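Side-chain contacts in NimC/NimA family protein (Clostridium acetobutylicum, PDB 2IG6), which binds flavin mononucleotide and, as a member of the NimC/NimA family, probably works as a flavin-dependent oxidoreductase: residues D100-K105 with Y119-G124; L107-E110 with L115-M118; T137-S140 with E144-T147. One frame throughout, in Å; residues are numbered along the deposited sequence. Where two conformers were deposited one is given.

Interaction 1 of 3, residues D100-K105 with Y119-G124; sequences DRREVK and YSVDDG
R102, in the first turn of helix 102-111, reaches across to V121 and D122 of the loop that leads back toward strand 126-139. With CG of R102 anti to its own backbone N (chi1 -166°) and the chain extended as far as NE, the guanidinium is carried out over the loop. There it grips D122 side-on: NH2 donates to OD2 of D122 at 2.9 Å, close to the guanidinium plane, while NE reaches OD1 of D122 at 3.3 Å, more tilted. Both oxygens are met on their syn sides, yet the two planes stand 42° apart, a twisted rather than coplanar pair. NH1 of R102 has a second acid partner in E106, one helical turn on. The loop residues S120 to D123 form a type I beta turn, tied by the D123 N to S120 O bond and by S120 N donating to OD2 of D123 at 3.0 Å; D122, which the arginine grips, is the third residue of this turn. In one of its two conformers V121, the second residue, lays CG1 over the centre of one guanidinium face, 3.8 Å above the plane, and CG1 also touches CG of R102 at 3.6 Å. K105, one turn further along, runs its extended chain past the turn, its CB 4.2 Å from CG1 of V121 in that same conformer; its side chain also touches F126 of strand 126-139.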
# COMPACT_ATOMS: atom_id res chain seq x y z
N ASP A 100 -17.18 -9.28 16.00
CA ASP A 100 -17.45 -10.72 16.13
C ASP A 100 -18.91 -11.12 15.96
O ASP A 100 -19.24 -12.28 16.18
CB ASP A 100 -16.99 -11.21 17.50
CG ASP A 100 -15.53 -11.63 17.54
OD1 ASP A 100 -14.96 -11.98 16.48
OD2 ASP A 100 -14.97 -11.65 18.67
N ARG A 101 -19.80 -10.18 15.66
CA ARG A 101 -21.22 -10.47 15.50
C ARG A 101 -21.50 -11.31 14.27
O ARG A 101 -21.13 -10.95 13.16
CB ARG A 101 -22.02 -9.19 15.40
CG ARG A 101 -22.05 -8.37 16.65
CD ARG A 101 -22.93 -7.16 16.44
NE ARG A 101 -22.34 -6.24 15.48
CZ ARG A 101 -22.93 -5.14 15.02
NH1 ARG A 101 -24.16 -4.83 15.42
NH2 ARG A 101 -22.30 -4.37 14.17
N ARG A 102 -22.22 -12.41 14.47
CA ARG A 102 -22.56 -13.32 13.39
C ARG A 102 -23.33 -12.61 12.28
O ARG A 102 -23.10 -12.89 11.09
CB ARG A 102 -23.36 -14.49 13.94
CG ARG A 102 -23.50 -15.66 13.01
CD ARG A 102 -24.21 -16.82 13.74
NE ARG A 102 -24.25 -18.04 12.94
CZ ARG A 102 -25.11 -18.25 11.94
NH1 ARG A 102 -26.00 -17.33 11.59
NH2 ARG A 102 -25.08 -19.40 11.29
N GLU A 103 -24.23 -11.70 12.67
CA GLU A 103 -25.08 -10.97 11.71
C GLU A 103 -24.26 -10.15 10.71
O GLU A 103 -24.67 -9.96 9.56
CB GLU A 103 -26.09 -10.05 12.45
CG GLU A 103 -25.48 -8.70 12.89
CD GLU A 103 -26.21 -8.05 14.05
OE1 GLU A 103 -26.26 -8.69 15.12
OE2 GLU A 103 -26.72 -6.89 13.91
N VAL A 104 -23.11 -9.64 11.14
CA VAL A 104 -22.28 -8.84 10.24
C VAL A 104 -21.61 -9.74 9.20
O VAL A 104 -21.51 -9.36 8.03
CB VAL A 104 -21.22 -8.00 10.98
CG1 VAL A 104 -20.59 -7.03 10.03
CG2 VAL A 104 -21.85 -7.23 12.11
N LYS A 105 -21.18 -10.92 9.62
CA LYS A 105 -20.62 -11.90 8.71
C LYS A 105 -21.63 -12.32 7.66
O LYS A 105 -21.29 -12.42 6.47
CB LYS A 105 -20.10 -13.13 9.46
CG LYS A 105 -18.90 -12.81 10.33
CD LYS A 105 -18.61 -13.94 11.30
CE LYS A 105 -17.59 -13.49 12.33
NZ LYS A 105 -17.43 -14.47 13.41
N TYR A 119 -15.34 -18.15 1.99
CA TYR A 119 -15.77 -18.02 3.37
C TYR A 119 -17.21 -18.44 3.54
O TYR A 119 -17.98 -18.40 2.60
CB TYR A 119 -15.62 -16.57 3.83
CG TYR A 119 -14.16 -16.13 3.83
CD1 TYR A 119 -13.24 -16.76 4.65
CD2 TYR A 119 -13.72 -15.12 2.98
CE1 TYR A 119 -11.91 -16.39 4.64
CE2 TYR A 119 -12.40 -14.74 2.97
CZ TYR A 119 -11.49 -15.38 3.81
OH TYR A 119 -10.17 -15.03 3.80
N SER A 120 -17.56 -18.84 4.76
CA SER A 120 -18.94 -19.09 5.14
C SER A 120 -19.11 -18.67 6.60
O SER A 120 -18.14 -18.60 7.34
CB SER A 120 -19.32 -20.56 4.93
OG SER A 120 -18.48 -21.43 5.67
N VAL A 121 -20.34 -18.39 7.01
CA VAL A 121 -20.62 -17.77 8.32
C VAL A 121 -20.00 -18.54 9.49
O VAL A 121 -19.55 -17.94 10.46
CB VAL A 121 -22.14 -17.66 8.65
CG1 VAL A 121 -22.36 -16.67 9.80
CG2 VAL A 121 -22.98 -17.25 7.44
N ASP A 122 -20.01 -19.86 9.42
CA ASP A 122 -19.59 -20.68 10.55
C ASP A 122 -18.29 -21.39 10.28
O ASP A 122 -18.01 -22.45 10.88
CB ASP A 122 -20.67 -21.70 10.91
CG ASP A 122 -21.91 -21.06 11.47
OD1 ASP A 122 -21.79 -20.14 12.31
OD2 ASP A 122 -23.02 -21.49 11.09
N ASP A 123 -17.46 -20.82 9.42
CA ASP A 123 -16.21 -21.49 9.07
C ASP A 123 -15.11 -21.31 10.11
O ASP A 123 -14.07 -21.95 9.99
CB ASP A 123 -15.73 -21.09 7.67
CG ASP A 123 -15.30 -19.63 7.56
OD1 ASP A 123 -15.19 -18.92 8.59
OD2 ASP A 123 -15.06 -19.21 6.41
N GLY A 124 -15.34 -20.48 11.12
CA GLY A 124 -14.36 -20.28 12.19
C GLY A 124 -13.13 -19.45 11.81
O GLY A 124 -12.27 -19.19 12.65

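Interaction 2 of 3, residues L107-E110 with L115-M118; sequences LALE and LKNM
L109 and L115 bring the backbones closest, their CA atoms 5.9 Å apart where the 3-10 segment 115-117 folds back on the C-terminal part of helix 102-111. Their side chains cross at about a right angle: CD2 of L109 is the touching branch and lies 3.6 Å from CB of L115. CD1 of L115 extends instead toward the backbone of A108, 3.9 Å from its O. K116 follows a different route. Its chain, extended beyond CG, passes alongside L109, with CE 3.9 Å from CB of L109 and 3.5 Å from the O of L109, and ends at the carboxylate of E110. E110 starts out pointing away from the 3-10 segment, but a bend at chi2 (-50°) turns its acid group back, and NZ of K116 donates to OE2 of E110 at 3.0 Å, on the syn side but 29° out of the carboxylate plane. This salt bridge joins two exposed residues on the outer side of the leucine contact. A108, L109 and L115 all rest on F126, A108 also meets V128 and F52, and L115 nears V61 of the FMN site; helix end and 3-10 segment thus pack together on strands 52-54, 57-63 and 126-139 of the antiparallel sheet in this pyridoxamine 5'-phosphate oxidase-like fold.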
# COMPACT_ATOMS: atom_id res chain seq x y z
N LEU A 107 -24.19 -10.53 6.60
CA LEU A 107 -24.38 -9.38 5.73
C LEU A 107 -23.23 -9.23 4.75
O LEU A 107 -23.45 -8.88 3.59
CB LEU A 107 -24.54 -8.10 6.55
CG LEU A 107 -24.61 -6.84 5.67
CD1 LEU A 107 -25.90 -6.79 4.87
CD2 LEU A 107 -24.45 -5.61 6.51
N ALA A 108 -22.01 -9.46 5.20
CA ALA A 108 -20.84 -9.36 4.34
C ALA A 108 -20.97 -10.28 3.14
O ALA A 108 -20.64 -9.90 2.01
CB ALA A 108 -19.57 -9.68 5.09
N LEU A 109 -21.42 -11.51 3.40
CA LEU A 109 -21.51 -12.53 2.35
C LEU A 109 -22.65 -12.23 1.37
O LEU A 109 -22.57 -12.62 0.21
CB LEU A 109 -21.64 -13.93 2.98
CG LEU A 109 -20.42 -14.31 3.84
CD1 LEU A 109 -20.68 -15.56 4.64
CD2 LEU A 109 -19.15 -14.48 2.99
N GLU A 110 -23.69 -11.54 1.83
CA GLU A 110 -24.73 -11.03 0.94
C GLU A 110 -24.30 -9.77 0.18
O GLU A 110 -24.63 -9.63 -0.98
CB GLU A 110 -26.02 -10.78 1.72
CG GLU A 110 -26.58 -12.05 2.35
CD GLU A 110 -26.69 -13.23 1.36
OE1 GLU A 110 -27.41 -13.08 0.34
OE2 GLU A 110 -26.06 -14.29 1.60
N LEU A 115 -17.35 -13.45 -1.92
CA LEU A 115 -16.69 -13.94 -0.70
C LEU A 115 -17.07 -15.37 -0.36
O LEU A 115 -16.31 -16.08 0.28
CB LEU A 115 -17.03 -13.04 0.50
CG LEU A 115 -16.35 -11.66 0.46
CD1 LEU A 115 -16.86 -10.83 1.63
CD2 LEU A 115 -14.84 -11.74 0.47
N LYS A 116 -18.26 -15.78 -0.78
CA LYS A 116 -18.72 -17.14 -0.51
C LYS A 116 -17.83 -18.18 -1.17
O LYS A 116 -17.86 -19.34 -0.76
CB LYS A 116 -20.16 -17.32 -0.94
CG LYS A 116 -21.14 -16.50 -0.11
CD LYS A 116 -22.58 -16.94 -0.33
CE LYS A 116 -23.58 -15.92 0.19
NZ LYS A 116 -24.87 -15.98 -0.57
N ASN A 117 -17.04 -17.78 -2.17
CA ASN A 117 -16.08 -18.69 -2.80
C ASN A 117 -14.99 -19.13 -1.84
O ASN A 117 -14.39 -20.18 -2.05
CB ASN A 117 -15.47 -18.10 -4.06
CG ASN A 117 -16.49 -17.91 -5.18
OD1 ASN A 117 -17.35 -18.74 -5.39
ND2 ASN A 117 -16.39 -16.81 -5.89
N MSE A 118 -14.73 -18.34 -0.79
CA MSE A 118 -13.73 -18.69 0.23
C MSE A 118 -14.25 -18.84 1.66
O MSE A 118 -13.66 -19.57 2.46
CB MSE A 118 -12.63 -17.64 0.23
CG MSE A 118 -11.69 -17.75 -0.93
SE MSE A 118 -10.39 -16.32 -0.84
CE MSE A 118 -10.11 -16.32 0.93

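Interaction 3 of 3, residues T137-S140 with E144-T147; sequences TICS and ENET
In T137 chi1 of -56° sets OG1 beside the backbone N and leaves CG2 on the far side from that N, which aims the methyl across the strand pair at N145; with chi1 of E146 at -180°, CG stands opposite the backbone N and the chain runs straight beside I138. CG2 of T137 meets CB of N145 at 3.6 Å and sits near the amide as well. T137 and T147 share one face of the sheet, side by side and pointing the same way, and OG1 of T137 is 3.7 Å from CG2 of T147. The opposite face carries I138 and E146, also side by side: CD1 of I138 comes 3.8 Å from OE1 of E146, whose carboxylate goes on to a salt bridge with R22 of helix 13-30. I138 itself packs against R22 and F26 of that helix and I90 of the neighbouring strand 89-98. Beyond the paired residues, SG of C139 approaches OD1 of N145. The backbones are joined by two bonds in the carbonyl planes: I138 N to E146 O at 2.7 Å, and E146 N to I138 O at 2.9 Å, the latter almost straight at 176°. A CA-H...O contact from T137 to the same O of E146 adds to the first. Past the last bridge, where the chain leaves the strands, water links the two segments: one molecule donates to I138 O and, less closely, to E144 O and accepts from S140 OG; another accepts from S140 N, its approach to OD1 of N145 being doubtful. I138 with E146 is thus a hydrogen-bonded pair and T137 with T147 a non-hydrogen-bonded one, the alternation of an antiparallel beta hairpin, here the one formed by strands 126-139 and 146-149 beside strand 89-98.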
# COMPACT_ATOMS: atom_id res chain seq x y z
N THR A 137 -8.02 11.60 2.46
CA THR A 137 -7.83 12.59 1.42
C THR A 137 -7.94 11.89 0.10
O THR A 137 -7.37 10.80 -0.06
CB THR A 137 -6.44 13.24 1.54
OG1 THR A 137 -6.29 13.79 2.85
CG2 THR A 137 -6.29 14.35 0.55
N ILE A 138 -8.69 12.47 -0.82
CA ILE A 138 -8.73 12.02 -2.21
C ILE A 138 -8.04 13.07 -3.04
O ILE A 138 -8.40 14.27 -3.00
CB ILE A 138 -10.14 11.77 -2.71
CG1 ILE A 138 -10.74 10.60 -1.94
CG2 ILE A 138 -10.14 11.51 -4.21
CD1 ILE A 138 -12.28 10.51 -2.08
N CYS A 139 -7.04 12.63 -3.81
CA CYS A 139 -6.18 13.53 -4.55
C CYS A 139 -6.41 13.34 -6.02
O CYS A 139 -6.61 12.22 -6.50
CB CYS A 139 -4.70 13.26 -4.25
SG CYS A 139 -4.26 13.46 -2.50
N SER A 140 -6.39 14.44 -6.73
CA SER A 140 -6.59 14.44 -8.17
C SER A 140 -5.39 15.14 -8.77
O SER A 140 -4.73 15.96 -8.12
CB SER A 140 -7.87 15.20 -8.54
OG SER A 140 -9.01 14.77 -7.79
N GLU A 144 -8.24 20.71 -6.03
CA GLU A 144 -7.91 20.67 -4.60
C GLU A 144 -8.18 19.28 -4.04
O GLU A 144 -9.06 18.57 -4.51
CB GLU A 144 -8.71 21.70 -3.80
N ASN A 145 -7.40 18.90 -3.04
CA ASN A 145 -7.64 17.67 -2.32
C ASN A 145 -9.02 17.71 -1.71
O ASN A 145 -9.48 18.76 -1.28
CB ASN A 145 -6.63 17.49 -1.20
CG ASN A 145 -5.25 17.20 -1.70
OD1 ASN A 145 -5.02 16.99 -2.90
ND2 ASN A 145 -4.29 17.18 -0.78
N GLU A 146 -9.66 16.55 -1.67
CA GLU A 146 -10.90 16.37 -0.96
C GLU A 146 -10.58 15.67 0.34
O GLU A 146 -9.98 14.61 0.32
CB GLU A 146 -11.80 15.48 -1.81
CG GLU A 146 -13.13 15.18 -1.22
CD GLU A 146 -13.92 14.22 -2.07
OE1 GLU A 146 -13.50 13.92 -3.22
OE2 GLU A 146 -14.98 13.77 -1.58
N THR A 147 -10.94 16.25 1.47
CA THR A 147 -10.65 15.62 2.75
C THR A 147 -11.94 15.23 3.42
O THR A 147 -12.97 15.87 3.23
CB THR A 147 -9.80 16.49 3.68
OG1 THR A 147 -10.44 17.74 3.90
CG2 THR A 147 -8.43 16.74 3.06
O HOH W 1 -9.43 15.40 -5.17
O HOH W 2 -5.89 16.95 -5.28

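Interactions 1 and 2 share helix 102-111 and lie about 9 Å apart between centres, with interaction 2 nested in the loop that interaction 1 closes; L109 of interaction 2 touches V121 and S120 of interaction 1. Both pair a salt bridge with aliphatic contact, but interaction 1 is a surface contact whose apolar part is a valine over a guanidinium, whereas interaction 2 is partly buried and includes leucines resting on the sheet. Interaction 3, across the chain's centre and about 35 and 32 Å from them between centres, is also a surface contact, with I138 its buried residue; backbone bonds dominate, beside side-chain packing and water, and E146 pairs with R22 of helix 13-30, not across the contact.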